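Local coordinates for protein beta-fructofuranosidase, insoluble isoenzyme CWINV1 (Arabidopsis thaliana, PDB 2OXB) that hydrolyses sucrose and 1-kestose, and to a lesser extent neokestose and levan, releasing terminal non-reducing beta-D-fructofuranoside units, at residues Gly22-Lys27 / His31-Trp36; Phe280-Ser283 / Arg288-Trp291; Phe8-Gln11 / Trp16-Asp19; Lys89-Tyr94 / Lys177-Trp182. The protein carries 1 engineered substitution. All blocks are in the same frame, centred on the assembly; numbering follows the deposited sequence.

Contact 1: residues Gly22-Lys27 / His31-Trp36. With FRU (beta-D-fructofuranose), chain B.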
# COMPACT_ATOMS: atom_id res chain seq x y z
N GLY A 22 -12.72 5.96 2.79
CA GLY A 22 -13.90 5.11 2.91
C GLY A 22 -14.12 3.95 1.95
O GLY A 22 -15.15 3.89 1.28
N PRO A 23 -13.18 3.00 1.87
CA PRO A 23 -13.33 1.87 0.97
C PRO A 23 -14.25 0.80 1.57
O PRO A 23 -14.05 0.35 2.70
CB PRO A 23 -11.90 1.38 0.82
CG PRO A 23 -11.37 1.56 2.20
CD PRO A 23 -11.89 2.94 2.58
N MET A 24 -15.28 0.41 0.83
CA MET A 24 -16.17 -0.63 1.31
C MET A 24 -17.02 -1.21 0.20
O MET A 24 -16.85 -0.91 -0.98
CB MET A 24 -17.09 -0.11 2.43
CG MET A 24 -18.28 0.68 1.95
SD MET A 24 -17.71 2.14 1.13
CE MET A 24 -18.83 3.36 1.82
N ILE A 25 -17.95 -2.06 0.61
CA ILE A 25 -18.85 -2.73 -0.30
C ILE A 25 -20.25 -2.59 0.29
O ILE A 25 -20.44 -2.71 1.51
CB ILE A 25 -18.44 -4.23 -0.46
CG1 ILE A 25 -19.29 -4.93 -1.52
CG2 ILE A 25 -18.56 -4.96 0.88
CD1 ILE A 25 -20.62 -5.43 -1.00
N TYR A 26 -21.22 -2.32 -0.58
CA TYR A 26 -22.61 -2.17 -0.19
C TYR A 26 -23.47 -2.62 -1.38
O TYR A 26 -23.33 -2.10 -2.49
CB TYR A 26 -22.91 -0.70 0.13
CG TYR A 26 -24.36 -0.46 0.49
CD1 TYR A 26 -24.94 -1.14 1.55
CD2 TYR A 26 -25.14 0.45 -0.21
CE1 TYR A 26 -26.26 -0.94 1.90
CE2 TYR A 26 -26.47 0.66 0.13
CZ TYR A 26 -27.02 -0.04 1.20
OH TYR A 26 -28.33 0.15 1.58
N LYS A 27 -24.35 -3.58 -1.14
CA LYS A 27 -25.19 -4.10 -2.21
C LYS A 27 -24.27 -4.55 -3.36
O LYS A 27 -24.42 -4.11 -4.51
CB LYS A 27 -26.19 -3.04 -2.69
CG LYS A 27 -27.30 -2.70 -1.67
CD LYS A 27 -28.32 -1.69 -2.22
CE LYS A 27 -29.35 -1.28 -1.16
NZ LYS A 27 -30.32 -0.29 -1.71
N HIS A 31 -16.97 0.73 -3.28
CA HIS A 31 -16.90 2.18 -3.30
C HIS A 31 -15.47 2.63 -3.00
O HIS A 31 -14.73 1.96 -2.28
CB HIS A 31 -17.87 2.76 -2.26
CG HIS A 31 -19.32 2.61 -2.61
ND1 HIS A 31 -19.89 3.28 -3.68
CD2 HIS A 31 -20.32 1.92 -2.02
CE1 HIS A 31 -21.19 3.01 -3.72
NE2 HIS A 31 -21.47 2.19 -2.72
N LEU A 32 -15.09 3.76 -3.59
CA LEU A 32 -13.78 4.36 -3.37
C LEU A 32 -13.96 5.86 -3.44
O LEU A 32 -14.50 6.41 -4.41
CB LEU A 32 -12.74 3.96 -4.43
CG LEU A 32 -11.43 4.78 -4.34
CD1 LEU A 32 -10.61 4.33 -3.16
CD2 LEU A 32 -10.59 4.62 -5.60
N PHE A 33 -13.51 6.52 -2.39
CA PHE A 33 -13.56 7.96 -2.35
C PHE A 33 -12.07 8.27 -2.29
O PHE A 33 -11.26 7.37 -2.48
CB PHE A 33 -14.29 8.44 -1.09
CG PHE A 33 -15.69 7.90 -0.95
CD1 PHE A 33 -16.75 8.46 -1.65
CD2 PHE A 33 -15.96 6.83 -0.10
CE1 PHE A 33 -18.04 7.97 -1.50
CE2 PHE A 33 -17.26 6.33 0.04
CZ PHE A 33 -18.29 6.90 -0.66
N TYR A 34 -11.71 9.53 -2.04
CA TYR A 34 -10.31 9.91 -1.95
C TYR A 34 -10.11 11.41 -1.96
O TYR A 34 -11.00 12.18 -2.33
CB TYR A 34 -9.49 9.29 -3.08
CG TYR A 34 -9.98 9.60 -4.47
CD1 TYR A 34 -11.04 8.90 -5.04
CD2 TYR A 34 -9.37 10.58 -5.23
CE1 TYR A 34 -11.47 9.17 -6.34
CE2 TYR A 34 -9.79 10.86 -6.52
CZ TYR A 34 -10.84 10.16 -7.07
OH TYR A 34 -11.22 10.47 -8.35
N GLN A 35 -8.92 11.81 -1.53
CA GLN A 35 -8.54 13.20 -1.48
C GLN A 35 -8.22 13.63 -2.92
O GLN A 35 -7.30 13.10 -3.55
CB GLN A 35 -7.32 13.35 -0.57
CG GLN A 35 -7.52 12.79 0.84
CD GLN A 35 -8.10 13.80 1.81
OE1 GLN A 35 -7.40 14.69 2.29
NE2 GLN A 35 -9.38 13.66 2.11
N TRP A 36 -8.99 14.59 -3.45
CA TRP A 36 -8.81 15.08 -4.82
C TRP A 36 -8.95 16.60 -4.97
O TRP A 36 -9.81 17.23 -4.36
CB TRP A 36 -9.81 14.35 -5.75
CG TRP A 36 -9.90 14.85 -7.16
CD1 TRP A 36 -8.98 14.71 -8.16
CD2 TRP A 36 -10.98 15.61 -7.72
NE1 TRP A 36 -9.41 15.34 -9.31
CE2 TRP A 36 -10.64 15.91 -9.07
CE3 TRP A 36 -12.20 16.08 -7.22
CZ2 TRP A 36 -11.47 16.64 -9.91
CZ3 TRP A 36 -13.04 16.82 -8.06
CH2 TRP A 36 -12.66 17.09 -9.39
C1 FRU B . -1.66 11.97 4.37
C2 FRU B . -2.33 13.26 4.87
C3 FRU B . -3.38 12.95 5.95
C4 FRU B . -4.42 14.02 5.75
C5 FRU B . -4.33 14.24 4.24
C6 FRU B . -4.41 15.70 3.83
O1 FRU B . -0.89 11.36 5.39
O2 FRU B . -1.47 14.36 5.34
O3 FRU B . -2.86 13.01 7.28
O4 FRU B . -5.73 13.57 6.13
O5 FRU B . -3.07 13.75 3.79
O6 FRU B . -5.73 16.15 4.04

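Contact 2: residues Phe280-Ser283 / Arg288-Trp291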
# COMPACT_ATOMS: atom_id res chain seq x y z
N PHE A 280 -10.11 -2.65 4.19
CA PHE A 280 -11.56 -2.71 4.26
C PHE A 280 -11.99 -4.16 4.04
O PHE A 280 -11.40 -4.87 3.23
CB PHE A 280 -12.19 -1.79 3.20
CG PHE A 280 -12.65 -2.50 1.97
CD1 PHE A 280 -13.85 -3.20 1.96
CD2 PHE A 280 -11.87 -2.48 0.81
CE1 PHE A 280 -14.28 -3.88 0.83
CE2 PHE A 280 -12.30 -3.15 -0.32
CZ PHE A 280 -13.50 -3.86 -0.31
N PHE A 281 -13.03 -4.58 4.74
CA PHE A 281 -13.52 -5.95 4.62
C PHE A 281 -14.50 -6.18 3.47
O PHE A 281 -15.56 -5.53 3.41
CB PHE A 281 -14.18 -6.38 5.93
CG PHE A 281 -14.69 -7.79 5.93
CD1 PHE A 281 -13.81 -8.85 5.72
CD2 PHE A 281 -16.03 -8.06 6.20
CE1 PHE A 281 -14.26 -10.16 5.79
CE2 PHE A 281 -16.48 -9.37 6.28
CZ PHE A 281 -15.60 -10.42 6.07
N ASP A 282 -14.15 -7.10 2.58
CA ASP A 282 -15.02 -7.46 1.44
C ASP A 282 -15.99 -8.52 1.93
O ASP A 282 -15.60 -9.63 2.25
CB ASP A 282 -14.17 -8.03 0.28
CG ASP A 282 -15.00 -8.34 -0.98
OD1 ASP A 282 -15.96 -9.14 -0.93
OD2 ASP A 282 -14.69 -7.77 -2.04
N SER A 283 -17.27 -8.17 1.99
CA SER A 283 -18.29 -9.10 2.44
C SER A 283 -18.46 -10.26 1.45
O SER A 283 -18.48 -11.43 1.84
CB SER A 283 -19.62 -8.35 2.62
OG SER A 283 -19.51 -7.36 3.63
N ARG A 288 -9.88 -9.35 2.62
CA ARG A 288 -9.52 -8.01 3.05
C ARG A 288 -8.68 -7.34 1.96
O ARG A 288 -7.58 -7.78 1.65
CB ARG A 288 -8.75 -8.08 4.37
CG ARG A 288 -8.37 -6.70 4.94
CD ARG A 288 -7.81 -6.78 6.37
NE ARG A 288 -8.87 -6.85 7.38
CZ ARG A 288 -9.64 -5.82 7.73
NH1 ARG A 288 -9.48 -4.63 7.17
NH2 ARG A 288 -10.58 -5.98 8.65
N ILE A 289 -9.24 -6.27 1.39
CA ILE A 289 -8.57 -5.52 0.34
C ILE A 289 -7.72 -4.40 0.92
O ILE A 289 -8.15 -3.70 1.84
CB ILE A 289 -9.58 -4.87 -0.64
CG1 ILE A 289 -10.18 -5.93 -1.58
CG2 ILE A 289 -8.88 -3.80 -1.46
CD1 ILE A 289 -10.99 -7.01 -0.92
N LEU A 290 -6.53 -4.20 0.37
CA LEU A 290 -5.64 -3.17 0.87
C LEU A 290 -5.28 -2.09 -0.15
O LEU A 290 -4.57 -2.34 -1.13
CB LEU A 290 -4.37 -3.82 1.40
CG LEU A 290 -3.30 -2.86 1.91
CD1 LEU A 290 -2.64 -3.48 3.14
CD2 LEU A 290 -2.26 -2.58 0.82
N TRP A 291 -5.76 -0.88 0.11
CA TRP A 291 -5.50 0.27 -0.75
C TRP A 291 -4.32 1.13 -0.30
O TRP A 291 -4.16 1.41 0.88
CB TRP A 291 -6.71 1.19 -0.83
CG TRP A 291 -7.89 0.62 -1.47
CD1 TRP A 291 -8.90 -0.09 -0.88
CD2 TRP A 291 -8.25 0.76 -2.85
NE1 TRP A 291 -9.87 -0.40 -1.80
CE2 TRP A 291 -9.50 0.11 -3.02
CE3 TRP A 291 -7.64 1.37 -3.96
CZ2 TRP A 291 -10.15 0.06 -4.27
CZ3 TRP A 291 -8.28 1.31 -5.19
CH2 TRP A 291 -9.52 0.66 -5.33

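Contact 3: residues Phe8-Gln11 / Trp16-Asp19. With FRU (beta-D-fructofuranose), chain B.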
# COMPACT_ATOMS: atom_id res chain seq x y z
N PHE A 8 -4.23 0.40 -16.52
CA PHE A 8 -5.08 -0.50 -15.76
C PHE A 8 -5.08 -0.29 -14.25
O PHE A 8 -5.60 -1.11 -13.50
CB PHE A 8 -4.74 -1.96 -16.08
CG PHE A 8 -3.35 -2.36 -15.71
CD1 PHE A 8 -3.02 -2.65 -14.39
CD2 PHE A 8 -2.36 -2.46 -16.68
CE1 PHE A 8 -1.72 -3.04 -14.06
CE2 PHE A 8 -1.07 -2.85 -16.36
CZ PHE A 8 -0.75 -3.14 -15.04
N HIS A 9 -4.52 0.80 -13.79
CA HIS A 9 -4.53 1.03 -12.35
C HIS A 9 -5.74 1.88 -12.01
O HIS A 9 -6.88 1.43 -12.14
CB HIS A 9 -3.23 1.73 -11.93
CG HIS A 9 -2.04 0.83 -11.95
ND1 HIS A 9 -1.91 -0.24 -11.10
CD2 HIS A 9 -0.95 0.81 -12.75
CE1 HIS A 9 -0.78 -0.88 -11.37
NE2 HIS A 9 -0.18 -0.26 -12.37
N PHE A 10 -5.49 3.10 -11.54
CA PHE A 10 -6.55 4.04 -11.22
C PHE A 10 -5.99 5.39 -10.86
O PHE A 10 -4.97 5.50 -10.16
CB PHE A 10 -7.45 3.55 -10.08
CG PHE A 10 -8.47 4.59 -9.66
CD1 PHE A 10 -9.45 5.01 -10.56
CD2 PHE A 10 -8.39 5.21 -8.42
CE1 PHE A 10 -10.34 6.04 -10.21
CE2 PHE A 10 -9.27 6.24 -8.06
CZ PHE A 10 -10.24 6.66 -8.96
N GLN A 11 -6.67 6.42 -11.33
CA GLN A 11 -6.26 7.77 -11.09
C GLN A 11 -7.31 8.70 -11.66
O GLN A 11 -8.16 8.29 -12.45
CB GLN A 11 -4.93 8.02 -11.79
CG GLN A 11 -4.97 7.72 -13.28
CD GLN A 11 -3.60 7.79 -13.90
OE1 GLN A 11 -3.01 8.87 -14.00
NE2 GLN A 11 -3.07 6.64 -14.30
N TRP A 16 -4.48 16.68 -9.12
CA TRP A 16 -3.96 16.05 -7.89
C TRP A 16 -4.89 15.05 -7.21
O TRP A 16 -6.11 15.18 -7.24
CB TRP A 16 -3.52 17.14 -6.86
CG TRP A 16 -3.05 16.61 -5.46
CD1 TRP A 16 -3.85 16.19 -4.43
CD2 TRP A 16 -1.69 16.34 -5.04
NE1 TRP A 16 -3.09 15.68 -3.40
CE2 TRP A 16 -1.76 15.75 -3.75
CE3 TRP A 16 -0.43 16.53 -5.62
CZ2 TRP A 16 -0.63 15.35 -3.04
CZ3 TRP A 16 0.70 16.13 -4.91
CH2 TRP A 16 0.59 15.55 -3.64
N MET A 17 -4.26 14.05 -6.60
CA MET A 17 -4.95 12.99 -5.86
C MET A 17 -4.13 12.61 -4.62
O MET A 17 -2.90 12.60 -4.67
CB MET A 17 -5.15 11.74 -6.73
CG MET A 17 -5.66 10.56 -5.91
SD MET A 17 -6.45 9.27 -6.84
CE MET A 17 -5.06 8.17 -7.17
N ASN A 18 -4.81 12.27 -3.53
CA ASN A 18 -4.09 11.92 -2.31
C ASN A 18 -4.59 10.63 -1.65
O ASN A 18 -4.71 9.58 -2.30
CB ASN A 18 -4.19 13.10 -1.32
CG ASN A 18 -3.18 13.01 -0.19
OD1 ASN A 18 -3.04 13.95 0.60
ND2 ASN A 18 -2.47 11.90 -0.10
N ASP A 19 -4.86 10.71 -0.35
CA ASP A 19 -5.32 9.60 0.46
C ASP A 19 -6.56 8.87 -0.09
O ASP A 19 -7.40 9.45 -0.78
CB ASP A 19 -5.66 10.07 1.88
CG ASP A 19 -4.43 10.33 2.73
OD1 ASP A 19 -3.42 10.84 2.19
OD2 ASP A 19 -4.50 10.04 3.94
C1 FRU B . -1.66 11.97 4.37
C2 FRU B . -2.33 13.26 4.87
C3 FRU B . -3.38 12.95 5.95
C4 FRU B . -4.42 14.02 5.75
C5 FRU B . -4.33 14.24 4.24
C6 FRU B . -4.41 15.70 3.83
O1 FRU B . -0.89 11.36 5.39
O2 FRU B . -1.47 14.36 5.34
O3 FRU B . -2.86 13.01 7.28
O4 FRU B . -5.73 13.57 6.13
O5 FRU B . -3.07 13.75 3.79
O6 FRU B . -5.73 16.15 4.04

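Contact 4: residues Lys89-Tyr94 / Lys177-Trp182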
# COMPACT_ATOMS: atom_id res chain seq x y z
N LYS A 89 -25.90 -0.91 7.00
CA LYS A 89 -25.85 0.52 6.72
C LYS A 89 -24.40 0.98 6.74
O LYS A 89 -23.63 0.56 7.60
CB LYS A 89 -26.71 1.27 7.75
CG LYS A 89 -26.28 2.70 8.06
CD LYS A 89 -26.24 3.59 6.82
CE LYS A 89 -25.83 4.99 7.20
NZ LYS A 89 -26.85 5.61 8.11
N PRO A 90 -23.99 1.81 5.77
CA PRO A 90 -22.61 2.32 5.70
C PRO A 90 -22.50 3.82 6.00
O PRO A 90 -23.04 4.63 5.25
CB PRO A 90 -22.22 2.00 4.27
CG PRO A 90 -23.47 2.34 3.53
CD PRO A 90 -24.59 1.82 4.42
N VAL A 91 -21.82 4.18 7.08
CA VAL A 91 -21.65 5.59 7.43
C VAL A 91 -20.23 6.03 7.12
O VAL A 91 -19.49 5.30 6.46
CB VAL A 91 -21.93 5.84 8.93
CG1 VAL A 91 -23.41 5.70 9.22
CG2 VAL A 91 -21.14 4.85 9.77
N ILE A 92 -19.83 7.21 7.59
CA ILE A 92 -18.46 7.70 7.38
C ILE A 92 -17.96 8.59 8.51
O ILE A 92 -18.71 9.35 9.11
CB ILE A 92 -18.32 8.48 6.02
CG1 ILE A 92 -18.19 7.49 4.86
CG2 ILE A 92 -17.09 9.40 6.06
CD1 ILE A 92 -18.12 8.12 3.50
N LEU A 93 -16.67 8.46 8.81
CA LEU A 93 -16.04 9.25 9.84
C LEU A 93 -14.88 9.99 9.17
O LEU A 93 -13.87 9.38 8.82
CB LEU A 93 -15.53 8.35 10.97
CG LEU A 93 -16.58 7.88 12.00
CD1 LEU A 93 -17.70 7.14 11.30
CD2 LEU A 93 -15.92 6.99 13.05
N TYR A 94 -15.04 11.29 8.96
CA TYR A 94 -13.97 12.06 8.32
C TYR A 94 -13.61 13.31 9.12
O TYR A 94 -14.44 13.86 9.86
CB TYR A 94 -14.37 12.46 6.90
CG TYR A 94 -15.25 13.68 6.83
CD1 TYR A 94 -14.72 14.94 6.65
CD2 TYR A 94 -16.63 13.56 6.97
CE1 TYR A 94 -15.53 16.07 6.60
CE2 TYR A 94 -17.45 14.67 6.92
CZ TYR A 94 -16.89 15.93 6.73
OH TYR A 94 -17.73 17.02 6.68
N LYS A 177 -21.44 5.46 22.88
CA LYS A 177 -22.62 4.84 23.46
C LYS A 177 -23.38 4.12 22.35
O LYS A 177 -23.55 2.91 22.39
CB LYS A 177 -23.50 5.92 24.10
CG LYS A 177 -22.74 7.00 24.87
CD LYS A 177 -21.99 6.42 26.06
CE LYS A 177 -21.72 7.47 27.13
NZ LYS A 177 -22.96 7.92 27.83
N ASP A 178 -23.83 4.90 21.37
CA ASP A 178 -24.59 4.42 20.21
C ASP A 178 -24.21 5.13 18.91
O ASP A 178 -25.09 5.58 18.17
CB ASP A 178 -26.09 4.62 20.44
CG ASP A 178 -26.42 5.94 21.12
OD1 ASP A 178 -25.80 6.99 20.77
OD2 ASP A 178 -27.31 5.92 22.02
N PHE A 179 -22.92 5.23 18.64
CA PHE A 179 -22.41 5.87 17.43
C PHE A 179 -22.87 7.31 17.31
O PHE A 179 -23.06 7.81 16.20
CB PHE A 179 -22.84 5.09 16.19
CG PHE A 179 -21.79 5.00 15.12
CD1 PHE A 179 -20.84 3.98 15.14
CD2 PHE A 179 -21.74 5.93 14.08
CE1 PHE A 179 -19.87 3.88 14.14
CE2 PHE A 179 -20.77 5.84 13.08
CZ PHE A 179 -19.84 4.81 13.12
N LEU A 180 -23.04 7.99 18.44
CA LEU A 180 -23.47 9.38 18.43
C LEU A 180 -22.73 10.15 19.53
O LEU A 180 -22.09 11.17 19.26
CB LEU A 180 -24.99 9.46 18.64
CG LEU A 180 -25.67 10.83 18.56
CD1 LEU A 180 -27.04 10.70 17.91
CD2 LEU A 180 -25.77 11.44 19.95
N LYS A 181 -22.83 9.66 20.76
CA LYS A 181 -22.15 10.28 21.89
C LYS A 181 -20.81 9.57 21.99
O LYS A 181 -20.77 8.36 22.23
CB LYS A 181 -22.94 10.06 23.18
CG LYS A 181 -24.42 10.40 23.08
CD LYS A 181 -25.21 9.82 24.26
CE LYS A 181 -26.71 10.10 24.12
NZ LYS A 181 -27.54 9.36 25.12
N TRP A 182 -19.72 10.30 21.80
CA TRP A 182 -18.42 9.67 21.87
C TRP A 182 -17.59 10.19 23.03
O TRP A 182 -17.26 11.38 23.12
CB TRP A 182 -17.67 9.85 20.55
CG TRP A 182 -18.38 9.26 19.37
CD1 TRP A 182 -19.52 9.72 18.79
CD2 TRP A 182 -18.00 8.09 18.62
NE1 TRP A 182 -19.88 8.93 17.72
CE2 TRP A 182 -18.96 7.92 17.60
CE3 TRP A 182 -16.95 7.18 18.71
CZ2 TRP A 182 -18.90 6.87 16.68
CZ3 TRP A 182 -16.89 6.13 17.80
CH2 TRP A 182 -17.86 5.98 16.79

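Contact 1: residues Gly22-Lys27 / His31-Trp36
Met24 faces His31 as an antiparallel hydrogen-bonded pair of strands 22-26 and 31-36, whose segment axes meet at 166° and come within 5.1 Å of each other. One backbone bond holds the pair: His31 N donates to Met24 O over 2.8 Å, with a bent N-H...O angle of 140°. Next to it, Pro23 CA makes a CA-H...O contact of 3.5 Å with His31 O.

The methionine joins two rings on the opposing strand. Its CG lies between the backbone N and the carbonyl carbon (chi1 80°), and further bends at chi2 and chi3 carry the thioether across to the other strand. SD rests on His31 CB and lies oblique to the imidazole, 4.9 Å from the ring centroid, while CE continues to Phe33 CE2 at 3.8 Å, close to the plane of that ring. Gly22 O reaches the same edge, 3.3 Å from Phe33 CD2, so that the phenyl rim spans a methyl group and a backbone carbonyl. His50, on the next strand, stacks with Phe33 and also meets the ring of His31.

Farther along strand 31-36 the chemistry changes from packing to recognition. Gln35 OE1 accepts a hydrogen bond of 2.8 Å from O6 of the bound fructose, and its NE2 is given to Cys77 O and Asn21 OD1, which should fix the rotation of the amide. The whole is a beta hairpin within the five-bladed beta-propeller of glycoside hydrolase family 32, with one strand extending into the substrate site.

Contact 2: residues Phe280-Ser283 / Arg288-Trp291
Phe280 and Ile289 pair across a hairpin that is only loosely bonded. Ile289 N donates to Phe280 O over 3.2 Å at 148°, nearly in line with the carbonyl bond, whereas the return bond from Phe280 N to Ile289 O is weak. Arg288 brings a further donor close by: with its chain bent at chi3 (-82°), NH1 comes to 3.6 Å from Phe280 N, a proximity of two donors and not a bond. The carboxylate of Asp282 is well supplied: OD1 is met by Lys285 N within the turn, while OD2 has a salt bridge with Arg287 and a hydrogen bond with Tyr30 OH of strand 29-36.

The apolar contacts lie on the Phe280 and Ile289 side of the hairpin. These two side chains run alongside each other in the same sense, the CD2-CE2 flank of the ring passing along CB of the isoleucine. Phe280 CD2 also approaches the edge of the Trp291 indole in plane, 3.9 Å from NE1, and Ile289 CD1 touches Asp282 CB at 3.5 Å. With an alanine at Phe280, Ile289 CB and the indole edge would probably lose their shared neighbour, a gap opening beside them.

Strand 278-282 is the outermost of a four-stranded antiparallel sheet, and strand 287-291 bonds onward to strand 316-320. Phe280 and Trp291 both also touch Pro23 of strand 15-26.

Contact 3: residues Phe8-Gln11 / Trp16-Asp19
Met17 reaches across to Phe10 and Gln11, making a Met-aromatic contact at the back of the WMNDPNG sequence that marks family 32 beta-propellers. The three residues bury a modest area, with the methionine contributing most. Its CG is opposite the backbone N (chi1 171°), and the chain runs out nearly straight before bending at chi3 (92°), which turns the methyl group toward the neighbouring backbone. SD stands obliquely to the Phe10 ring, 5.3 Å from the centroid, and its nearest ring atom is CE2. CE lies 4.0 Å from Phe10 O and 4.1 Å from Gln11 CA, so loop and strand meet through sulfur and methyl alone. Leu32 and Trp59 also pack on Phe10, and Tyr34 on Met17.

While Met17 faces the loop, the next two residues face the sugar. Asp19, the active-site residue, has OD2 hydrogen-bonded to Ser79 OG, which is itself hydrogen-bonded to the fructose, and its OD1 lies near C1 of the sugar. Were a leucine to stand at Asp19, Ser79 OG would probably lose its carboxylate partner, and the C1 side of the fructose one of its polar neighbours. Sucrose is bound here in an alternate mode in an enzyme carrying an engineered glutamine, Gln199, whose OE1 is also hydrogen-bonded to the fructose. Asn18 OD1 lies 3.2 Å from O5, the ring oxygen of the fructose, a contact of two acceptors and not a hydrogen bond.

Contact 4: residues Lys89-Tyr94 / Lys177-Trp182
Val91 and Leu93 meet the outer end of the Phe179 ring, two aliphatic branches converging on its CE2 and CZ atoms. Leu93 points at the phenylalanine head-on, with CD1 3.6 Å from CZ. Val91 passes alongside it, bringing CG2 to 3.5 Å from CE2. Both approaches are oblique to the ring plane, and CE2 and CZ each touch both branches. The valine methyl is directed there by its first torsion (chi1 -71°), which sets CG2 between the backbone N and the carbonyl carbon.

Behind these atoms two aromatic groups support each other, Phe179 of the loop and Trp182, where strand 182-192 follows. Trp182 directs its benzo edge at one face of Phe179, with CZ2 3.7 Å above the plane and over its centre, while Phe179 CD2 lies in the plane of the indole, the two rings being steeply inclined. The tryptophan adds a lighter contact of its own, with CH2 4.3 Å from Leu93 CD2. Within the loop a backbone bond from Lys177 N to Lys181 O ties the ends together.

The loop links strands 168-176 and 182-192, whereas Leu93 lies on strand 93-97 and its backbone is hydrogen-bonded to Ser81 of strand 77-81. Phe179 additionally touches Ile107 on strand 103-110 and meets Trp157 edge to face, so the contact bridges what are probably adjacent blades of the propeller.

How the contacts relate
Contacts 1, 2 and 3 are buried, whereas contact 4 is partly exposed and, with its centre about 26 Å from that of the chain, the most peripheral. Contacts 1 and 3 share strand 15-26 and both reach the fructose, the first through a glutamine amide and the second through the catalytic carboxylate; backbone pairing between Gln35 and the 16-19 segment joins them. Contact 2 touches contact 1 through Pro23 and Phe280 but lies away from the sugar. The chemistry follows the place: the two hairpins combine backbone bonds with packing, while contacts 3 and 4 bring a loop against another part of the chain by side chains, sulfur-aromatic near the site and carbon-to-carbon at the periphery.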